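Long-range contact in periplasmic beta-glucosidase (Pseudomonas aeruginosa, PDB 6R5T), which probably hydrolyses terminal, non-reducing beta-D-glucosyl residues of glucosides, releasing beta-D-glucose, as a glycoside hydrolase of family 3: residues A[195-203]-A[698-706]. The protein carries 1 engineered substitution. Sequence-based numbering, arbitrary orientation.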
ATOM      1  N   MET A 195       5.321  -9.416  -1.709  1.00 13.68           N
ATOM      2  CA  MET A 195       6.454  -8.790  -1.030  1.00 15.16           C
ATOM      3  C   MET A 195       7.739  -9.534  -1.382  1.00 14.17           C
ATOM      4  O   MET A 195       7.708 -10.668  -1.811  1.00 14.38           O
ATOM      5  CB  MET A 195       6.275  -8.702   0.500  1.00 17.73           C
ATOM      6  CG  MET A 195       6.343  -9.978   1.223  1.00 17.85           C
ATOM      7  SD  MET A 195       6.302  -9.852   3.055  1.00 16.06           S
ATOM      8  CE  MET A 195       4.659  -9.150   3.268  1.00 16.68           C
ATOM      9  N   SER A 196       8.847  -8.840  -1.208  1.00 14.58           N
ATOM     10  CA  SER A 196      10.177  -9.425  -1.463  1.00 14.38           C
ATOM     11  C   SER A 196      10.485 -10.527  -0.453  1.00 15.41           C
ATOM     12  O   SER A 196       9.995 -10.505   0.710  1.00 14.06           O
ATOM     13  CB  SER A 196      11.248  -8.342  -1.443  1.00 14.42           C
ATOM     14  OG  SER A 196      11.558  -7.952  -0.087  1.00 15.37           O
ATOM     15  N   LEU A 197      11.394 -11.397  -0.828  1.00 15.07           N
ATOM     16  CA  LEU A 197      11.813 -12.429   0.126  1.00 16.37           C
ATOM     17  C   LEU A 197      12.586 -11.820   1.275  1.00 15.59           C
ATOM     18  O   LEU A 197      12.402 -12.257   2.421  1.00 14.34           O
ATOM     19  CB  LEU A 197      12.542 -13.551  -0.602  1.00 17.22           C
ATOM     20  CG  LEU A 197      11.640 -14.358  -1.545  1.00 23.49           C
ATOM     21  CD1 LEU A 197      12.477 -15.323  -2.388  1.00 26.92           C
ATOM     22  CD2 LEU A 197      10.566 -15.126  -0.765  1.00 26.86           C
ATOM     23  N   PRO A 198      13.515 -10.843   1.091  1.00 16.72           N
ATOM     24  CA  PRO A 198      14.168 -10.295   2.266  1.00 16.50           C
ATOM     25  C   PRO A 198      13.180  -9.695   3.272  1.00 15.66           C
ATOM     26  O   PRO A 198      13.383  -9.845   4.473  1.00 16.75           O
ATOM     27  CB  PRO A 198      15.145  -9.276   1.668  1.00 16.72           C
ATOM     28  CG  PRO A 198      15.435  -9.831   0.319  1.00 18.15           C
ATOM     29  CD  PRO A 198      14.097 -10.351  -0.173  1.00 15.98           C
ATOM     30  N   ARG A 199      12.148  -9.004   2.798  1.00 14.55           N
ATOM     31  CA  ARG A 199      11.142  -8.403   3.728  1.00 16.05           C
ATOM     32  C   ARG A 199      10.383  -9.540   4.442  1.00 13.26           C
ATOM     33  O   ARG A 199      10.105  -9.478   5.663  1.00 14.04           O
ATOM     34  CB  ARG A 199      10.192  -7.461   3.000  1.00 15.78           C
ATOM     35  CG  ARG A 199       9.039  -6.974   3.850  1.00 16.02           C
ATOM     36  CD  ARG A 199       8.136  -5.968   3.156  1.00 19.15           C
ATOM     37  NE  ARG A 199       8.742  -4.650   3.106  1.00 20.61           N
ATOM     38  CZ  ARG A 199       8.075  -3.540   2.760  1.00 21.00           C
ATOM     39  NH1 ARG A 199       6.825  -3.595   2.363  1.00 24.09           N
ATOM     40  NH2 ARG A 199       8.674  -2.379   2.789  1.00 25.43           N
ATOM     41  N   MET A 200      10.004 -10.540   3.677  1.00 14.26           N
ATOM     42  CA  MET A 200       9.264 -11.691   4.228  1.00 13.34           C
ATOM     43  C   MET A 200      10.081 -12.326   5.358  1.00 14.16           C
ATOM     44  O   MET A 200       9.581 -12.535   6.492  1.00 14.59           O
ATOM     45  CB  MET A 200       8.971 -12.677   3.088  1.00 15.44           C
ATOM     46  CG  MET A 200       7.895 -13.605   3.383  1.00 18.15           C
ATOM     47  SD  MET A 200       7.760 -14.817   2.026  1.00 17.74           S
ATOM     48  CE  MET A 200       7.273 -13.866   0.617  1.00 15.83           C
ATOM     49  N   PHE A 201      11.355 -12.633   5.091  1.00 13.86           N
ATOM     50  CA  PHE A 201      12.197 -13.348   6.062  1.00 14.36           C
ATOM     51  C   PHE A 201      12.558 -12.486   7.264  1.00 14.58           C
ATOM     52  O   PHE A 201      12.572 -12.988   8.402  1.00 16.52           O
ATOM     53  CB  PHE A 201      13.426 -13.924   5.366  1.00 14.98           C
ATOM     54  CG  PHE A 201      13.133 -15.261   4.723  1.00 17.58           C
ATOM     55  CD1 PHE A 201      12.449 -15.347   3.547  1.00 18.13           C
ATOM     56  CD2 PHE A 201      13.294 -16.422   5.459  1.00 25.59           C
ATOM     57  CE1 PHE A 201      12.138 -16.577   2.984  1.00 20.43           C
ATOM     58  CE2 PHE A 201      12.908 -17.654   4.942  1.00 28.06           C
ATOM     59  CZ  PHE A 201      12.370 -17.726   3.683  1.00 24.64           C
ATOM     60  N   GLN A 202      12.890 -11.221   7.041  1.00 14.32           N
ATOM     61  CA  GLN A 202      13.351 -10.346   8.130  1.00 16.11           C
ATOM     62  C   GLN A 202      12.178  -9.915   9.010  1.00 14.24           C
ATOM     63  O   GLN A 202      12.328  -9.883  10.248  1.00 15.06           O
ATOM     64  CB  GLN A 202      14.042  -9.113   7.555  1.00 16.67           C
ATOM     65  CG  GLN A 202      14.730  -8.287   8.621  1.00 19.43           C
ATOM     66  CD  GLN A 202      15.973  -8.956   9.173  1.00 22.35           C
ATOM     67  OE1 GLN A 202      16.562  -9.832   8.571  1.00 31.71           O
ATOM     68  NE2 GLN A 202      16.444  -8.452  10.290  1.00 24.05           N
ATOM     69  N   ASP A 203      11.043  -9.567   8.397  1.00 13.44           N
ATOM     70  CA  ASP A 203      10.005  -8.823   9.151  1.00 15.11           C
ATOM     71  C   ASP A 203       8.727  -9.644   9.380  1.00 14.35           C
ATOM     72  O   ASP A 203       8.093  -9.436  10.425  1.00 14.77           O
ATOM     73  CB  ASP A 203       9.619  -7.558   8.393  1.00 16.21           C
ATOM     74  CG  ASP A 203      10.764  -6.557   8.256  1.00 21.44           C
ATOM     75  OD1 ASP A 203      11.664  -6.555   9.140  1.00 23.29           O
ATOM     76  OD2 ASP A 203      10.697  -5.787   7.310  1.00 30.06           O
ATOM     77  N   LEU A 698      22.062  -8.289  15.554  1.00 16.95           N
ATOM     78  CA  LEU A 698      22.636  -7.422  14.504  1.00 16.49           C
ATOM     79  C   LEU A 698      22.466  -8.010  13.102  1.00 16.54           C
ATOM     80  O   LEU A 698      22.747  -7.337  12.125  1.00 18.36           O
ATOM     81  CB  LEU A 698      24.127  -7.224  14.791  1.00 17.12           C
ATOM     82  CG  LEU A 698      24.518  -6.879  16.231  1.00 17.65           C
ATOM     83  CD1 LEU A 698      26.038  -6.760  16.345  1.00 19.89           C
ATOM     84  CD2 LEU A 698      23.829  -5.622  16.722  1.00 19.50           C
ATOM     85  N   LYS A 699      21.992  -9.249  12.972  1.00 18.14           N
ATOM     86  CA  LYS A 699      21.960  -9.912  11.663  1.00 18.31           C
ATOM     87  C   LYS A 699      20.684  -9.544  10.888  1.00 18.53           C
ATOM     88  O   LYS A 699      19.672  -9.164  11.461  1.00 20.79           O
ATOM     89  CB  LYS A 699      21.937 -11.425  11.872  1.00 22.60           C
ATOM     90  CG  LYS A 699      23.172 -11.974  12.545  1.00 30.50           C
ATOM     91  CD  LYS A 699      23.475 -13.408  12.210  1.00 33.95           C
ATOM     92  CE  LYS A 699      24.890 -13.761  12.632  1.00 40.27           C
ATOM     93  NZ  LYS A 699      25.251 -15.158  12.293  1.00 42.68           N
ATOM     94  N   PHE A 700      20.776  -9.670   9.603  1.00 16.31           N
ATOM     95  CA  PHE A 700      19.672  -9.437   8.669  1.00 17.43           C
ATOM     96  C   PHE A 700      19.866 -10.357   7.476  1.00 18.67           C
ATOM     97  O   PHE A 700      21.000 -10.829   7.147  1.00 19.45           O
ATOM     98  CB  PHE A 700      19.633  -7.972   8.232  1.00 17.52           C
ATOM     99  CG  PHE A 700      20.783  -7.548   7.375  1.00 15.58           C
ATOM    100  CD1 PHE A 700      22.036  -7.260   7.924  1.00 17.25           C
ATOM    101  CD2 PHE A 700      20.632  -7.430   6.001  1.00 18.49           C
ATOM    102  CE1 PHE A 700      23.107  -6.895   7.116  1.00 18.38           C
ATOM    103  CE2 PHE A 700      21.687  -7.038   5.203  1.00 18.13           C
ATOM    104  CZ  PHE A 700      22.935  -6.788   5.756  1.00 17.51           C
ATOM    105  N   TYR A 701      18.764 -10.554   6.778  1.00 17.79           N
ATOM    106  CA  TYR A 701      18.747 -11.283   5.495  1.00 20.29           C
ATOM    107  C   TYR A 701      19.112 -10.340   4.369  1.00 20.30           C
ATOM    108  O   TYR A 701      18.425  -9.303   4.124  1.00 21.22           O
ATOM    109  CB  TYR A 701      17.390 -11.936   5.230  1.00 20.16           C
ATOM    110  CG  TYR A 701      17.077 -13.056   6.183  1.00 21.82           C
ATOM    111  CD1 TYR A 701      17.603 -14.318   5.974  1.00 27.23           C
ATOM    112  CD2 TYR A 701      16.350 -12.817   7.336  1.00 24.04           C
ATOM    113  CE1 TYR A 701      17.343 -15.344   6.865  1.00 28.74           C
ATOM    114  CE2 TYR A 701      16.110 -13.828   8.246  1.00 29.17           C
ATOM    115  CZ  TYR A 701      16.589 -15.098   7.987  1.00 31.73           C
ATOM    116  OH  TYR A 701      16.326 -16.110   8.867  1.00 43.22           O
ATOM    117  N   ASP A 702      20.170 -10.666   3.635  1.00 19.18           N
ATOM    118  CA  ASP A 702      20.575  -9.842   2.481  1.00 21.00           C
ATOM    119  C   ASP A 702      19.797 -10.261   1.228  1.00 19.50           C
ATOM    120  O   ASP A 702      18.793 -11.016   1.342  1.00 19.67           O
ATOM    121  CB  ASP A 702      22.099  -9.866   2.318  1.00 23.28           C
ATOM    122  CG  ASP A 702      22.640 -11.160   1.748  1.00 26.93           C
ATOM    123  OD1 ASP A 702      21.835 -12.032   1.378  1.00 26.10           O
ATOM    124  OD2 ASP A 702      23.885 -11.268   1.645  1.00 28.08           O
ATOM    125  N   SER A 703      20.173  -9.720   0.068  1.00 20.98           N
ATOM    126  CA  SER A 703      19.417  -9.923  -1.194  1.00 23.66           C
ATOM    127  C   SER A 703      19.376 -11.413  -1.555  1.00 25.59           C
ATOM    128  O   SER A 703      18.424 -11.819  -2.228  1.00 26.51           O
ATOM    129  CB  SER A 703      19.985  -9.135  -2.350  1.00 25.15           C
ATOM    130  OG  SER A 703      19.835  -7.760  -2.117  1.00 26.54           O
ATOM    131  N   GLN A 704      20.384 -12.183  -1.157  1.00 26.07           N
ATOM    132  CA  GLN A 704      20.459 -13.631  -1.463  1.00 29.64           C
ATOM    133  C   GLN A 704      19.905 -14.459  -0.300  1.00 27.55           C
ATOM    134  O   GLN A 704      20.027 -15.697  -0.354  1.00 27.36           O
ATOM    135  CB  GLN A 704      21.911 -13.990  -1.801  1.00 36.48           C
ATOM    136  CG  GLN A 704      22.378 -13.447  -3.141  1.00 41.16           C
ATOM    137  CD  GLN A 704      22.679 -11.970  -3.122  1.00 51.27           C
ATOM    138  OE1 GLN A 704      23.373 -11.458  -2.237  1.00 63.56           O
ATOM    139  NE2 GLN A 704      22.154 -11.272  -4.119  1.00 54.89           N
ATOM    140  N   LEU A 705      19.278 -13.825   0.693  1.00 23.89           N
ATOM    141  CA  LEU A 705      18.763 -14.425   1.946  1.00 24.88           C
ATOM    142  C   LEU A 705      19.892 -15.086   2.740  1.00 25.68           C
ATOM    143  O   LEU A 705      19.591 -15.989   3.507  1.00 31.61           O
ATOM    144  CB  LEU A 705      17.645 -15.426   1.635  1.00 27.39           C
ATOM    145  CG  LEU A 705      16.457 -14.876   0.862  1.00 27.71           C
ATOM    146  CD1 LEU A 705      15.415 -15.975   0.651  1.00 30.88           C
ATOM    147  CD2 LEU A 705      15.836 -13.710   1.630  1.00 28.37           C
ATOM    148  N   ARG A 706      21.127 -14.598   2.612  1.00 24.94           N
ATOM    149  CA  ARG A 706      22.150 -14.932   3.617  1.00 28.01           C
ATOM    150  C   ARG A 706      21.838 -14.152   4.883  1.00 28.34           C
ATOM    151  O   ARG A 706      21.594 -12.924   4.794  1.00 25.67           O
ATOM    152  CB  ARG A 706      23.530 -14.557   3.090  1.00 33.25           C
ATOM    153  CG  ARG A 706      23.864 -15.333   1.831  1.00 42.57           C
ATOM    154  CD  ARG A 706      25.347 -15.387   1.568  1.00 51.12           C
ATOM    155  NE  ARG A 706      25.591 -15.267   0.137  1.00 62.31           N
ATOM    156  CZ  ARG A 706      25.702 -14.119  -0.529  1.00 66.64           C
ATOM    157  NH1 ARG A 706      25.922 -14.135  -1.835  1.00 72.85           N
ATOM    158  NH2 ARG A 706      25.588 -12.963   0.101  1.00 66.85           N
TER
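Gln202 meets Phe700 and Tyr701 where helix 197-204 of the TIM-barrel-type N-terminal domain packs against a beta hairpin of the fibronectin type III-like domain, the two-stranded antiparallel pair 700-701 and 707-708. Gln202 OE1 comes within 3.1 Å of Phe700 CA; the end of the Phe700 side chain leads away from the helix and lies about 4 Å from the side chain of Asp661, a magnesium-binding residue. Tyr701 N then donates to Gln202 OE1 in a fairly straight bond of 2.9 Å, tilted 32° out of the amide's carbonyl plane; this is the one hydrogen bond between the segments. Gln202 gets there with CG anti to its own backbone N (chi1 -171°) and a bend at chi2 that turns the amide to the strand.

The Tyr701 ring takes Phe201 CB over one face, a CH-pi contact with CB 3.8 Å from the ring centroid. The edge of the Phe201 ring also points at the Tyr701 face, an edge-to-face pair with planes 59° apart, while Trp236 and Leu241 of helix 235-245 pack on Phe201.

Asp702 begins a type I turn running to Leu705. Its carbonyl O sits 3.7 Å from Pro198 CG, and its carboxylate braces the turn from within: OD1 accepts from Gln704 N and Arg706 N on opposite faces of its plane, the former making an Asx turn, and OD2 forms a salt bridge with Arg706 NH2. Leu705 divides its methyls: CD1 touches Leu197 CB and the Phe201 ring one turn on, while CD2 rests 3.7 Å from Pro198 N.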